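Local coordinates for dicer Related Helicase (Caenorhabditis elegans, PDB 6M6Q), which probably hydrolyses ATP as an RNA-binding helicase of the RIG-I-like receptor family, the part described here being its N-terminal domain, at residues 58-61 with 62-65; 129-132 with 133-137; 92-95 with 96-99; 217-220 with 221-225. All coordinates share one frame; numbering follows the deposited sequence.

Interaction 1. Residues 58-61 with 62-65; sequences LFPP and GKLE
F59 and L64 meet side chain to side chain where the loop doubles back into helix 63-72. With CG anti to its own carbonyl carbon (chi1 -54°), F59 brings its ring beside L64 in the first turn of the helix. There F59 CE1 lies 3.4 Å from L64 CD2, the methyl approaching the ring obliquely. The same ring packs against F123, T126 and V127 of helix 94-127, while L64 also touches I49, so the pair ties the start of helix 63-72 to its neighbours. Shortening F59 to an alanine would probably open a gap between L64 and helix 94-127 and leave the L64 methyl without its aromatic partner. P60 comes next and contributes twice. Its ring lies alongside K63, with P60 CD 3.9 Å from K63 CB. Its carbonyl accepts the one hydrogen bond across the contact, from K63 N to P60 O at 2.9 Å with an N-H...O angle of 150°. P61 occupies the following corner; P60 and P61 both also pack on the second subunit, on S57 and P61 of that chain. G62 takes the second corner, where its positive phi of 90° favours glycine. The backbone angles of both corners, together with the P60-K63 bond, define a type II beta turn. G62 doubles as the N-cap position of helix 63-72, so this is a Pro-Gly turn leading directly into a helix.

Interaction 2. Residues 129-132 with 133-137; sequences FDEK and GLRIA
D130 and G133 are joined by a capping bond, G133 N to D130 OD1 at 3.3 Å, which is weak. The backbone bonds around it are firmer: L134 N donates to D130 O at 2.8 Å, and R135 N donates to E131 O at 3.0 Å. I136 N to K132 O is weaker and longer. Among the charged groups, K132 folds back through bends at chi3 and chi4 (-70° and -75°) until K132 NZ sits 3.4 Å from D130 OD2, a salt bridge whose hydrogen bonds are weak. E131 and R135, one turn apart, run side by side; E131 OE2 lies at the guanidinium edge, 4.0 Å from R135 NE, with the two planes 28° apart. This is probably a weak electrostatic attraction, too long for a salt bridge, and R135 has a cation-pi partner in F20. In the apolar packing, L134 lies against F20 and F182 in loops and against P26 and F29 of helix 25-29. Outward-facing K132 also packs on K63 of the second subunit. Taken together, these bonds mark an aspartate N-cap opening helix 131-144, with the carboxylate bonded to the first turn and L134 anchoring that turn to its surroundings.

Interaction 3. Residues 92-95 with 96-99; sequences LDVK and IRKQ
V94 and K98 owe their contact to torsions that send both side chains the same way. V94 places CG1 opposite its own backbone N (chi1 161°), and K98 runs out extended through chi3 before bending only at chi4, so that the lysine chain lies alongside the valine with K98 CE 3.7 Å from V94 CG1. The lysine carries its aliphatic part past V94 O as well. On another side of the same turn, L92 CB approaches R97 CG at 4.0 Å; the guanidinium turns off to E101, with which R97 NE forms a salt bridge, and V94 CG2 meets it only obliquely. The side chains of I96 and D93 cross at about a right angle, I96 CG1 3.9 Å from D93 OD1. The D93 carboxylate serves as N-cap of helix 94-127: D93 OD1 accepts a weak bond from K95 N at 3.2 Å. D93 OD2 adds a long ion pair with K95 NZ at 3.9 Å. Behind the side chains the regular i to i+4 backbone bonds are in place, R97 N to D93 O at 3.0 Å and nearly straight at 174°, K98 N to V94 O at 3.1 Å, and Q99 N to K95 O a little longer. The chemistry is therefore that of a solvent-facing first turn. Backbone bonds supply the regular grip, methylenes of K98 and R97 lie against V94 and L92, and the negative D93 at the helix start would probably interact favourably with the helix dipole and with the nearby K95 amine.

Interaction 4. Residues 217-220 with 221-225; sequences AFEV and FNKGN
F218 O accepts two backbone bonds: N222 N donates to it at 2.8 Å and K223 N at 2.9 Å, the second nearly along the C=O axis although its N-H...O angle is only 133°. One residue earlier, F221 N donates to A217 O at 3.0 Å. The charged ends act less directly. K223 lies beside E219, bent at chi2, with K223 CD 3.5 Å from E219 OE1, but its NZ is beyond salt-bridge distance of that oxygen and instead forms one with E147; E219 OE2 reaches Y151 weakly. Packing takes over from here. The F218 ring meets N222 obliquely, F218 CD1 lying 3.5 Å from N222 CB, with ring and amide planes 47° apart. F218 CE2 lies 3.9 Å from K223 CD, and K223 N sits over one face of the ring. V220 and F221, neighbours in sequence, stand side by side: V220 CG1 sits over the face of the F221 ring, 3.8 Å from its centroid and 11° off the normal, a CH-pi contact. Both lean on helix 262-271, V220 on T267 and M268, F221 on K264. The i to i+5 bond from K223 N to F218 O makes a pi-turn at the C-terminal end of helix 210-221, where the chain passes into the loop that leads to helix 231-236; F218 O also keeps its i to i+4 donor, N222 N.

Interactions 1 and 2 touch directly, although their centres are 16 Å apart: L58 CD2 lies 3.4 Å from D130 OD1, and L58 CD1 3.7 Å from G133 CA. Interaction 1 also leans on the far end of helix 94-127, whose opening turn is interaction 3; the two sit near opposite ends of that helix, centres about 46 Å apart. Both 1 and 2 meet the second subunit and lie on the same side of the chain's centre, whereas 3 and 4 touch no other chain of the assembly. Interaction 4 lies nearest to interaction 2, with nearest atoms about 13 Å apart. Interactions 1, 2 and 3 each open a helix, and interaction 4 closes one.

Interaction 1. Residues 58-61 with 62-65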
ATOM      1  N   LEU B  58       0.021 -14.694  15.720  1.00 72.50           N
ATOM      2  CA  LEU B  58       0.469 -13.556  14.870  1.00 74.01           C
ATOM      3  C   LEU B  58      -0.208 -12.251  15.308  1.00 72.04           C
ATOM      4  O   LEU B  58       0.114 -11.206  14.722  1.00 61.32           O
ATOM      5  CB  LEU B  58       0.149 -13.864  13.409  1.00 79.25           C
ATOM      6  CG  LEU B  58       0.987 -14.968  12.774  1.00 78.11           C
ATOM      7  CD1 LEU B  58       0.234 -15.600  11.628  1.00 74.94           C
ATOM      8  CD2 LEU B  58       2.340 -14.433  12.309  1.00 77.45           C
ATOM      9  N   PHE B  59      -1.082 -12.289  16.308  1.00 74.79           N
ATOM     10  CA  PHE B  59      -1.747 -11.074  16.845  1.00 76.62           C
ATOM     11  C   PHE B  59      -1.556 -11.017  18.348  1.00 76.05           C
ATOM     12  O   PHE B  59      -1.249 -12.024  18.968  1.00 78.22           O
ATOM     13  CB  PHE B  59      -3.232 -11.062  16.510  1.00 78.66           C
ATOM     14  CG  PHE B  59      -3.559 -11.231  15.051  1.00 76.78           C
ATOM     15  CD1 PHE B  59      -3.704 -12.498  14.499  1.00 80.98           C
ATOM     16  CD2 PHE B  59      -3.753 -10.126  14.232  1.00 69.43           C
ATOM     17  CE1 PHE B  59      -4.050 -12.656  13.166  1.00 72.13           C
ATOM     18  CE2 PHE B  59      -4.080 -10.289  12.896  1.00 70.84           C
ATOM     19  CZ  PHE B  59      -4.239 -11.552  12.370  1.00 72.67           C
ATOM     20  N   PRO B  60      -1.751  -9.840  18.975  1.00 72.25           N
ATOM     21  CA  PRO B  60      -1.729  -9.729  20.427  1.00 74.06           C
ATOM     22  C   PRO B  60      -2.854 -10.532  21.051  1.00 74.91           C
ATOM     23  O   PRO B  60      -3.915 -10.658  20.457  1.00 69.35           O
ATOM     24  CB  PRO B  60      -1.932  -8.231  20.686  1.00 73.28           C
ATOM     25  CG  PRO B  60      -1.465  -7.585  19.405  1.00 71.47           C
ATOM     26  CD  PRO B  60      -1.912  -8.542  18.325  1.00 75.29           C
ATOM     27  N   PRO B  61      -2.650 -11.083  22.268  1.00 85.63           N
ATOM     28  CA  PRO B  61      -3.624 -11.978  22.903  1.00 89.63           C
ATOM     29  C   PRO B  61      -5.077 -11.476  22.845  1.00 83.10           C
ATOM     30  O   PRO B  61      -5.370 -10.401  23.340  1.00 80.72           O
ATOM     31  CB  PRO B  61      -3.131 -12.047  24.362  1.00 94.62           C
ATOM     32  CG  PRO B  61      -2.139 -10.886  24.483  1.00 96.55           C
ATOM     33  CD  PRO B  61      -1.494 -10.824  23.127  1.00 88.93           C
ATOM     34  N   GLY B  62      -5.949 -12.252  22.213  1.00 80.32           N
ATOM     35  CA  GLY B  62      -7.383 -11.943  22.113  1.00 86.66           C
ATOM     36  C   GLY B  62      -7.729 -11.117  20.881  1.00 83.23           C
ATOM     37  O   GLY B  62      -8.884 -11.149  20.496  1.00 89.90           O
ATOM     38  N   LYS B  63      -6.768 -10.404  20.287  1.00 69.75           N
ATOM     39  CA  LYS B  63      -7.009  -9.576  19.081  1.00 71.23           C
ATOM     40  C   LYS B  63      -7.507 -10.457  17.920  1.00 68.60           C
ATOM     41  O   LYS B  63      -8.347  -9.971  17.136  1.00 59.40           O
ATOM     42  CB  LYS B  63      -5.758  -8.797  18.683  1.00 79.37           C
ATOM     43  CG  LYS B  63      -5.944  -7.877  17.484  1.00 89.64           C
ATOM     44  CD  LYS B  63      -5.533  -6.434  17.751  1.00100.48           C
ATOM     45  CE  LYS B  63      -6.228  -5.442  16.840  1.00105.20           C
ATOM     46  NZ  LYS B  63      -7.460  -4.885  17.458  1.00107.70           N
ATOM     47  N   LEU B  64      -6.997 -11.678  17.771  1.00 68.54           N
ATOM     48  CA  LEU B  64      -7.410 -12.562  16.652  1.00 64.58           C
ATOM     49  C   LEU B  64      -8.919 -12.769  16.732  1.00 59.20           C
ATOM     50  O   LEU B  64      -9.607 -12.403  15.780  1.00 62.56           O
ATOM     51  CB  LEU B  64      -6.662 -13.895  16.715  1.00 64.05           C
ATOM     52  CG  LEU B  64      -6.816 -14.800  15.486  1.00 63.54           C
ATOM     53  CD1 LEU B  64      -7.984 -15.773  15.643  1.00 64.24           C
ATOM     54  CD2 LEU B  64      -6.987 -13.986  14.214  1.00 65.77           C
ATOM     55  N   GLU B  65      -9.399 -13.260  17.875  1.00 71.52           N
ATOM     56  CA  GLU B  65     -10.839 -13.547  18.159  1.00 76.40           C
ATOM     57  C   GLU B  65     -11.699 -12.327  17.783  1.00 70.87           C
ATOM     58  O   GLU B  65     -12.695 -12.525  17.077  1.00 64.52           O
ATOM     59  CB  GLU B  65     -11.025 -13.919  19.636  1.00 81.29           C
ATOM     60  CG  GLU B  65     -12.462 -14.240  20.031  1.00 82.85           C
ATOM     61  CD  GLU B  65     -12.854 -15.694  19.883  1.00 88.94           C
ATOM     62  OE1 GLU B  65     -13.803 -16.121  20.576  1.00 90.68           O
ATOM     63  OE2 GLU B  65     -12.219 -16.395  19.080  1.00 94.62           O
TER

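Interaction 2. Residues 129-132 with 133-137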
ATOM      1  N   PHE B 129       1.843 -11.606   4.830  1.00 57.81           N
ATOM      2  CA  PHE B 129       3.059 -10.798   4.540  1.00 56.96           C
ATOM      3  C   PHE B 129       4.151 -11.159   5.545  1.00 56.83           C
ATOM      4  O   PHE B 129       5.138 -10.412   5.660  1.00 58.67           O
ATOM      5  CB  PHE B 129       2.713  -9.311   4.520  1.00 57.11           C
ATOM      6  CG  PHE B 129       1.942  -8.858   3.299  1.00 65.08           C
ATOM      7  CD1 PHE B 129       0.556  -9.004   3.218  1.00 64.91           C
ATOM      8  CD2 PHE B 129       2.598  -8.261   2.229  1.00 60.51           C
ATOM      9  CE1 PHE B 129      -0.137  -8.587   2.086  1.00 58.07           C
ATOM     10  CE2 PHE B 129       1.890  -7.813   1.116  1.00 54.34           C
ATOM     11  CZ  PHE B 129       0.528  -7.964   1.053  1.00 51.75           C
ATOM     12  N   ASP B 130       3.970 -12.299   6.210  1.00 55.72           N
ATOM     13  CA  ASP B 130       4.847 -12.857   7.265  1.00 58.41           C
ATOM     14  C   ASP B 130       5.156 -14.301   6.882  1.00 70.22           C
ATOM     15  O   ASP B 130       4.195 -15.017   6.465  1.00 71.25           O
ATOM     16  CB  ASP B 130       4.145 -12.820   8.620  1.00 62.18           C
ATOM     17  CG  ASP B 130       5.005 -13.226   9.797  1.00 68.28           C
ATOM     18  OD1 ASP B 130       4.956 -14.413  10.169  1.00 72.43           O
ATOM     19  OD2 ASP B 130       5.668 -12.337  10.375  1.00 75.20           O
ATOM     20  N   GLU B 131       6.427 -14.713   6.969  1.00 70.19           N
ATOM     21  CA  GLU B 131       6.878 -16.066   6.551  1.00 71.02           C
ATOM     22  C   GLU B 131       6.083 -17.118   7.341  1.00 68.10           C
ATOM     23  O   GLU B 131       5.505 -18.010   6.711  1.00 57.92           O
ATOM     24  CB  GLU B 131       8.387 -16.238   6.755  1.00 86.00           C
ATOM     25  CG  GLU B 131       8.831 -17.705   6.785  1.00 92.05           C
ATOM     26  CD  GLU B 131      10.228 -17.999   6.266  1.00 95.05           C
ATOM     27  OE1 GLU B 131      11.031 -17.038   6.131  1.00 93.28           O
ATOM     28  OE2 GLU B 131      10.514 -19.200   6.008  1.00 89.93           O
ATOM     29  N   LYS B 132       6.054 -16.999   8.667  1.00 69.20           N
ATOM     30  CA  LYS B 132       5.425 -17.999   9.574  1.00 77.67           C
ATOM     31  C   LYS B 132       3.949 -18.123   9.212  1.00 72.09           C
ATOM     32  O   LYS B 132       3.429 -19.251   9.233  1.00 67.60           O
ATOM     33  CB  LYS B 132       5.604 -17.594  11.045  1.00 85.79           C
ATOM     34  CG  LYS B 132       7.036 -17.242  11.463  1.00 95.54           C
ATOM     35  CD  LYS B 132       7.175 -16.715  12.892  1.00104.10           C
ATOM     36  CE  LYS B 132       6.594 -15.324  13.096  1.00116.40           C
ATOM     37  NZ  LYS B 132       7.458 -14.258  12.526  1.00118.09           N
ATOM     38  N   GLY B 133       3.314 -16.993   8.902  1.00 72.35           N
ATOM     39  CA  GLY B 133       1.890 -16.896   8.537  1.00 73.59           C
ATOM     40  C   GLY B 133       1.592 -17.453   7.158  1.00 62.24           C
ATOM     41  O   GLY B 133       0.531 -18.032   6.991  1.00 58.07           O
ATOM     42  N   LEU B 134       2.499 -17.282   6.203  1.00 60.10           N
ATOM     43  CA  LEU B 134       2.356 -17.869   4.846  1.00 65.68           C
ATOM     44  C   LEU B 134       2.489 -19.386   4.922  1.00 62.49           C
ATOM     45  O   LEU B 134       1.776 -20.072   4.193  1.00 63.05           O
ATOM     46  CB  LEU B 134       3.406 -17.274   3.922  1.00 74.10           C
ATOM     47  CG  LEU B 134       2.874 -16.222   2.967  1.00 79.12           C
ATOM     48  CD1 LEU B 134       4.006 -15.371   2.442  1.00 89.97           C
ATOM     49  CD2 LEU B 134       2.106 -16.873   1.828  1.00 76.79           C
ATOM     50  N   ARG B 135       3.366 -19.880   5.783  1.00 64.38           N
ATOM     51  CA  ARG B 135       3.536 -21.328   6.041  1.00 73.44           C
ATOM     52  C   ARG B 135       2.181 -21.900   6.437  1.00 70.22           C
ATOM     53  O   ARG B 135       1.783 -22.923   5.854  1.00 75.62           O
ATOM     54  CB  ARG B 135       4.596 -21.571   7.125  1.00 80.07           C
ATOM     55  CG  ARG B 135       6.024 -21.307   6.668  1.00 80.45           C
ATOM     56  CD  ARG B 135       6.579 -22.473   5.900  1.00 83.33           C
ATOM     57  NE  ARG B 135       7.871 -22.184   5.306  1.00 87.37           N
ATOM     58  CZ  ARG B 135       8.454 -22.937   4.380  1.00 85.83           C
ATOM     59  NH1 ARG B 135       9.645 -22.602   3.915  1.00 84.99           N
ATOM     60  NH2 ARG B 135       7.855 -24.036   3.937  1.00 83.19           N
ATOM     61  N   ILE B 136       1.498 -21.255   7.380  1.00 66.56           N
ATOM     62  CA  ILE B 136       0.200 -21.747   7.905  1.00 67.94           C
ATOM     63  C   ILE B 136      -0.814 -21.693   6.765  1.00 70.86           C
ATOM     64  O   ILE B 136      -1.574 -22.688   6.598  1.00 61.72           O
ATOM     65  CB  ILE B 136      -0.254 -20.951   9.134  1.00 68.70           C
ATOM     66  CG1 ILE B 136       0.820 -20.958  10.225  1.00 69.93           C
ATOM     67  CG2 ILE B 136      -1.580 -21.497   9.646  1.00 75.03           C
ATOM     68  CD1 ILE B 136       0.502 -20.085  11.410  1.00 70.85           C
ATOM     69  N   ALA B 137      -0.805 -20.602   5.992  1.00 59.73           N
ATOM     70  CA  ALA B 137      -1.752 -20.368   4.883  1.00 63.03           C
ATOM     71  C   ALA B 137      -1.519 -21.412   3.789  1.00 65.22           C
ATOM     72  O   ALA B 137      -2.508 -21.879   3.215  1.00 67.20           O
ATOM     73  CB  ALA B 137      -1.606 -18.969   4.359  1.00 64.27           C
TER

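Interaction 3. Residues 92-95 with 96-99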
ATOM      1  N   LEU B  92     -45.396   9.473   7.537  1.00 73.67           N
ATOM      2  CA  LEU B  92     -45.107  10.026   6.196  1.00 76.38           C
ATOM      3  C   LEU B  92     -46.094   9.436   5.200  1.00 73.50           C
ATOM      4  O   LEU B  92     -46.581   8.335   5.460  1.00 77.82           O
ATOM      5  CB  LEU B  92     -43.657   9.697   5.815  1.00 77.39           C
ATOM      6  CG  LEU B  92     -42.592  10.406   6.650  1.00 70.53           C
ATOM      7  CD1 LEU B  92     -41.198   9.909   6.296  1.00 69.72           C
ATOM      8  CD2 LEU B  92     -42.682  11.906   6.477  1.00 70.82           C
ATOM      9  N   ASP B  93     -46.344  10.142   4.091  1.00 66.45           N
ATOM     10  CA  ASP B  93     -46.975   9.583   2.871  1.00 59.90           C
ATOM     11  C   ASP B  93     -46.273   8.266   2.508  1.00 55.74           C
ATOM     12  O   ASP B  93     -45.047   8.263   2.407  1.00 63.49           O
ATOM     13  CB  ASP B  93     -46.930  10.591   1.723  1.00 62.19           C
ATOM     14  CG  ASP B  93     -47.363  10.009   0.385  1.00 70.82           C
ATOM     15  OD1 ASP B  93     -46.459   9.581  -0.391  1.00 63.75           O
ATOM     16  OD2 ASP B  93     -48.606   9.967   0.128  1.00 72.33           O
ATOM     17  N   VAL B  94     -47.053   7.210   2.284  1.00 56.82           N
ATOM     18  CA  VAL B  94     -46.589   5.824   1.993  1.00 61.62           C
ATOM     19  C   VAL B  94     -45.377   5.855   1.041  1.00 61.14           C
ATOM     20  O   VAL B  94     -44.375   5.187   1.362  1.00 65.98           O
ATOM     21  CB  VAL B  94     -47.760   4.973   1.449  1.00 64.16           C
ATOM     22  CG1 VAL B  94     -47.295   3.721   0.712  1.00 64.75           C
ATOM     23  CG2 VAL B  94     -48.722   4.602   2.573  1.00 66.65           C
ATOM     24  N   LYS B  95     -45.462   6.581  -0.081  1.00 66.58           N
ATOM     25  CA  LYS B  95     -44.450   6.524  -1.179  1.00 70.61           C
ATOM     26  C   LYS B  95     -43.097   7.047  -0.660  1.00 66.17           C
ATOM     27  O   LYS B  95     -42.085   6.364  -0.882  1.00 71.72           O
ATOM     28  CB  LYS B  95     -44.935   7.323  -2.395  1.00 75.68           C
ATOM     29  CG  LYS B  95     -46.046   6.664  -3.201  1.00 80.42           C
ATOM     30  CD  LYS B  95     -47.082   7.639  -3.742  1.00 86.84           C
ATOM     31  CE  LYS B  95     -48.475   7.042  -3.803  1.00 88.53           C
ATOM     32  NZ  LYS B  95     -49.162   7.099  -2.486  1.00 77.04           N
ATOM     33  N   ILE B  96     -43.116   8.155   0.084  1.00 56.90           N
ATOM     34  CA  ILE B  96     -41.922   8.801   0.703  1.00 59.76           C
ATOM     35  C   ILE B  96     -41.327   7.869   1.778  1.00 62.10           C
ATOM     36  O   ILE B  96     -40.104   7.663   1.778  1.00 59.71           O
ATOM     37  CB  ILE B  96     -42.296  10.184   1.283  1.00 61.18           C
ATOM     38  CG1 ILE B  96     -42.936  11.098   0.229  1.00 65.74           C
ATOM     39  CG2 ILE B  96     -41.090  10.843   1.937  1.00 62.89           C
ATOM     40  CD1 ILE B  96     -41.977  11.574  -0.862  1.00 69.26           C
ATOM     41  N   ARG B  97     -42.162   7.337   2.671  1.00 71.03           N
ATOM     42  CA  ARG B  97     -41.737   6.396   3.741  1.00 67.94           C
ATOM     43  C   ARG B  97     -40.924   5.255   3.116  1.00 63.53           C
ATOM     44  O   ARG B  97     -39.821   5.008   3.591  1.00 64.84           O
ATOM     45  CB  ARG B  97     -42.946   5.857   4.515  1.00 66.23           C
ATOM     46  CG  ARG B  97     -42.739   5.810   6.026  1.00 74.70           C
ATOM     47  CD  ARG B  97     -43.709   4.879   6.735  1.00 79.37           C
ATOM     48  NE  ARG B  97     -43.802   3.604   6.031  1.00 83.86           N
ATOM     49  CZ  ARG B  97     -44.926   3.071   5.544  1.00 82.38           C
ATOM     50  NH1 ARG B  97     -46.089   3.673   5.738  1.00 79.25           N
ATOM     51  NH2 ARG B  97     -44.875   1.923   4.878  1.00 73.86           N
ATOM     52  N   LYS B  98     -41.472   4.571   2.113  1.00 62.69           N
ATOM     53  CA  LYS B  98     -40.848   3.375   1.501  1.00 66.63           C
ATOM     54  C   LYS B  98     -39.508   3.771   0.860  1.00 69.41           C
ATOM     55  O   LYS B  98     -38.567   2.966   0.962  1.00 78.51           O
ATOM     56  CB  LYS B  98     -41.792   2.716   0.491  1.00 71.14           C
ATOM     57  CG  LYS B  98     -42.977   1.976   1.097  1.00 78.49           C
ATOM     58  CD  LYS B  98     -43.948   1.434   0.054  1.00 91.98           C
ATOM     59  CE  LYS B  98     -45.130   0.686   0.644  1.00 99.09           C
ATOM     60  NZ  LYS B  98     -44.809  -0.736   0.914  1.00101.35           N
ATOM     61  N   GLN B  99     -39.407   4.958   0.235  1.00 60.98           N
ATOM     62  CA  GLN B  99     -38.127   5.454  -0.363  1.00 58.30           C
ATOM     63  C   GLN B  99     -37.104   5.631   0.781  1.00 56.27           C
ATOM     64  O   GLN B  99     -35.975   5.119   0.666  1.00 59.80           O
ATOM     65  CB  GLN B  99     -38.301   6.766  -1.166  1.00 55.01           C
ATOM     66  CG  GLN B  99     -39.068   6.625  -2.501  1.00 62.16           C
ATOM     67  CD  GLN B  99     -39.161   7.907  -3.328  1.00 65.11           C
ATOM     68  OE1 GLN B  99     -38.372   8.138  -4.245  1.00 75.00           O
ATOM     69  NE2 GLN B  99     -40.143   8.749  -3.033  1.00 53.88           N
TER

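Interaction 4. Residues 217-220 with 221-225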
ATOM      1  N   ALA B 217     -11.072 -16.467 -19.578  1.00 53.77           N
ATOM      2  CA  ALA B 217     -12.529 -16.731 -19.447  1.00 50.63           C
ATOM      3  C   ALA B 217     -12.755 -18.011 -18.638  1.00 51.34           C
ATOM      4  O   ALA B 217     -13.642 -18.022 -17.761  1.00 52.52           O
ATOM      5  CB  ALA B 217     -13.168 -16.829 -20.806  1.00 51.83           C
ATOM      6  N   PHE B 218     -11.955 -19.042 -18.887  1.00 50.73           N
ATOM      7  CA  PHE B 218     -12.139 -20.377 -18.272  1.00 56.00           C
ATOM      8  C   PHE B 218     -11.703 -20.342 -16.798  1.00 59.07           C
ATOM      9  O   PHE B 218     -12.463 -20.869 -15.942  1.00 49.31           O
ATOM     10  CB  PHE B 218     -11.383 -21.454 -19.047  1.00 61.42           C
ATOM     11  CG  PHE B 218     -11.405 -22.787 -18.356  1.00 62.66           C
ATOM     12  CD1 PHE B 218     -12.563 -23.555 -18.336  1.00 71.37           C
ATOM     13  CD2 PHE B 218     -10.315 -23.209 -17.614  1.00 62.96           C
ATOM     14  CE1 PHE B 218     -12.617 -24.736 -17.612  1.00 77.40           C
ATOM     15  CE2 PHE B 218     -10.358 -24.407 -16.919  1.00 73.54           C
ATOM     16  CZ  PHE B 218     -11.509 -25.168 -16.920  1.00 75.95           C
ATOM     17  N   GLU B 219     -10.504 -19.801 -16.520  1.00 61.79           N
ATOM     18  CA  GLU B 219      -9.882 -19.806 -15.166  1.00 57.96           C
ATOM     19  C   GLU B 219     -10.656 -18.849 -14.258  1.00 54.43           C
ATOM     20  O   GLU B 219     -10.696 -19.122 -13.045  1.00 52.61           O
ATOM     21  CB  GLU B 219      -8.397 -19.425 -15.201  1.00 59.13           C
ATOM     22  CG  GLU B 219      -7.537 -20.322 -16.073  1.00 62.05           C
ATOM     23  CD  GLU B 219      -7.280 -21.726 -15.548  1.00 69.46           C
ATOM     24  OE1 GLU B 219      -8.242 -22.390 -15.121  1.00 70.57           O
ATOM     25  OE2 GLU B 219      -6.114 -22.178 -15.628  1.00 81.67           O
ATOM     26  N   VAL B 220     -11.331 -17.836 -14.824  1.00 49.41           N
ATOM     27  CA  VAL B 220     -12.159 -16.882 -14.029  1.00 51.78           C
ATOM     28  C   VAL B 220     -13.583 -17.431 -13.785  1.00 51.34           C
ATOM     29  O   VAL B 220     -14.032 -17.313 -12.650  1.00 52.71           O
ATOM     30  CB  VAL B 220     -12.170 -15.487 -14.653  1.00 54.96           C
ATOM     31  CG1 VAL B 220     -13.344 -14.669 -14.147  1.00 58.57           C
ATOM     32  CG2 VAL B 220     -10.848 -14.761 -14.388  1.00 59.65           C
ATOM     33  N   PHE B 221     -14.260 -18.027 -14.776  1.00 54.76           N
ATOM     34  CA  PHE B 221     -15.702 -18.391 -14.655  1.00 52.52           C
ATOM     35  C   PHE B 221     -15.906 -19.907 -14.482  1.00 54.97           C
ATOM     36  O   PHE B 221     -16.876 -20.283 -13.846  1.00 59.81           O
ATOM     37  CB  PHE B 221     -16.504 -17.876 -15.849  1.00 52.28           C
ATOM     38  CG  PHE B 221     -16.521 -16.380 -15.995  1.00 51.46           C
ATOM     39  CD1 PHE B 221     -17.342 -15.591 -15.205  1.00 50.36           C
ATOM     40  CD2 PHE B 221     -15.700 -15.754 -16.924  1.00 58.32           C
ATOM     41  CE1 PHE B 221     -17.326 -14.209 -15.336  1.00 51.94           C
ATOM     42  CE2 PHE B 221     -15.696 -14.370 -17.061  1.00 53.74           C
ATOM     43  CZ  PHE B 221     -16.501 -13.601 -16.263  1.00 48.30           C
ATOM     44  N   ASN B 222     -15.104 -20.756 -15.120  1.00 62.74           N
ATOM     45  CA  ASN B 222     -15.476 -22.188 -15.270  1.00 62.27           C
ATOM     46  C   ASN B 222     -14.586 -23.085 -14.407  1.00 60.62           C
ATOM     47  O   ASN B 222     -14.982 -24.247 -14.204  1.00 62.95           O
ATOM     48  CB  ASN B 222     -15.528 -22.592 -16.743  1.00 67.97           C
ATOM     49  CG  ASN B 222     -16.665 -21.902 -17.465  1.00 67.37           C
ATOM     50  OD1 ASN B 222     -16.488 -21.375 -18.561  1.00 72.01           O
ATOM     51  ND2 ASN B 222     -17.814 -21.827 -16.811  1.00 66.16           N
ATOM     52  N   LYS B 223     -13.459 -22.591 -13.885  1.00 60.84           N
ATOM     53  CA  LYS B 223     -12.642 -23.370 -12.908  1.00 60.08           C
ATOM     54  C   LYS B 223     -13.304 -23.299 -11.531  1.00 52.75           C
ATOM     55  O   LYS B 223     -13.410 -22.196 -10.986  1.00 46.28           O
ATOM     56  CB  LYS B 223     -11.194 -22.892 -12.850  1.00 62.96           C
ATOM     57  CG  LYS B 223     -10.245 -23.844 -12.146  1.00 64.46           C
ATOM     58  CD  LYS B 223      -9.636 -24.874 -13.093  1.00 71.50           C
ATOM     59  CE  LYS B 223      -8.984 -26.033 -12.367  1.00 73.83           C
ATOM     60  NZ  LYS B 223      -7.523 -25.829 -12.220  1.00 74.97           N
ATOM     61  N   GLY B 224     -13.746 -24.451 -11.017  1.00 55.66           N
ATOM     62  CA  GLY B 224     -14.586 -24.584  -9.813  1.00 57.02           C
ATOM     63  C   GLY B 224     -13.893 -24.093  -8.548  1.00 63.50           C
ATOM     64  O   GLY B 224     -14.594 -23.591  -7.677  1.00 62.06           O
ATOM     65  N   ASN B 225     -12.573 -24.280  -8.415  1.00 66.70           N
ATOM     66  CA  ASN B 225     -11.839 -23.903  -7.172  1.00 60.84           C
ATOM     67  C   ASN B 225     -11.307 -22.459  -7.291  1.00 58.85           C
ATOM     68  O   ASN B 225     -10.628 -22.018  -6.371  1.00 51.28           O
ATOM     69  CB  ASN B 225     -10.768 -24.931  -6.785  1.00 60.80           C
ATOM     70  CG  ASN B 225      -9.812 -25.320  -7.897  1.00 60.11           C
ATOM     71  OD1 ASN B 225      -9.623 -24.582  -8.867  1.00 66.65           O
ATOM     72  ND2 ASN B 225      -9.170 -26.470  -7.741  1.00 53.74           N
TER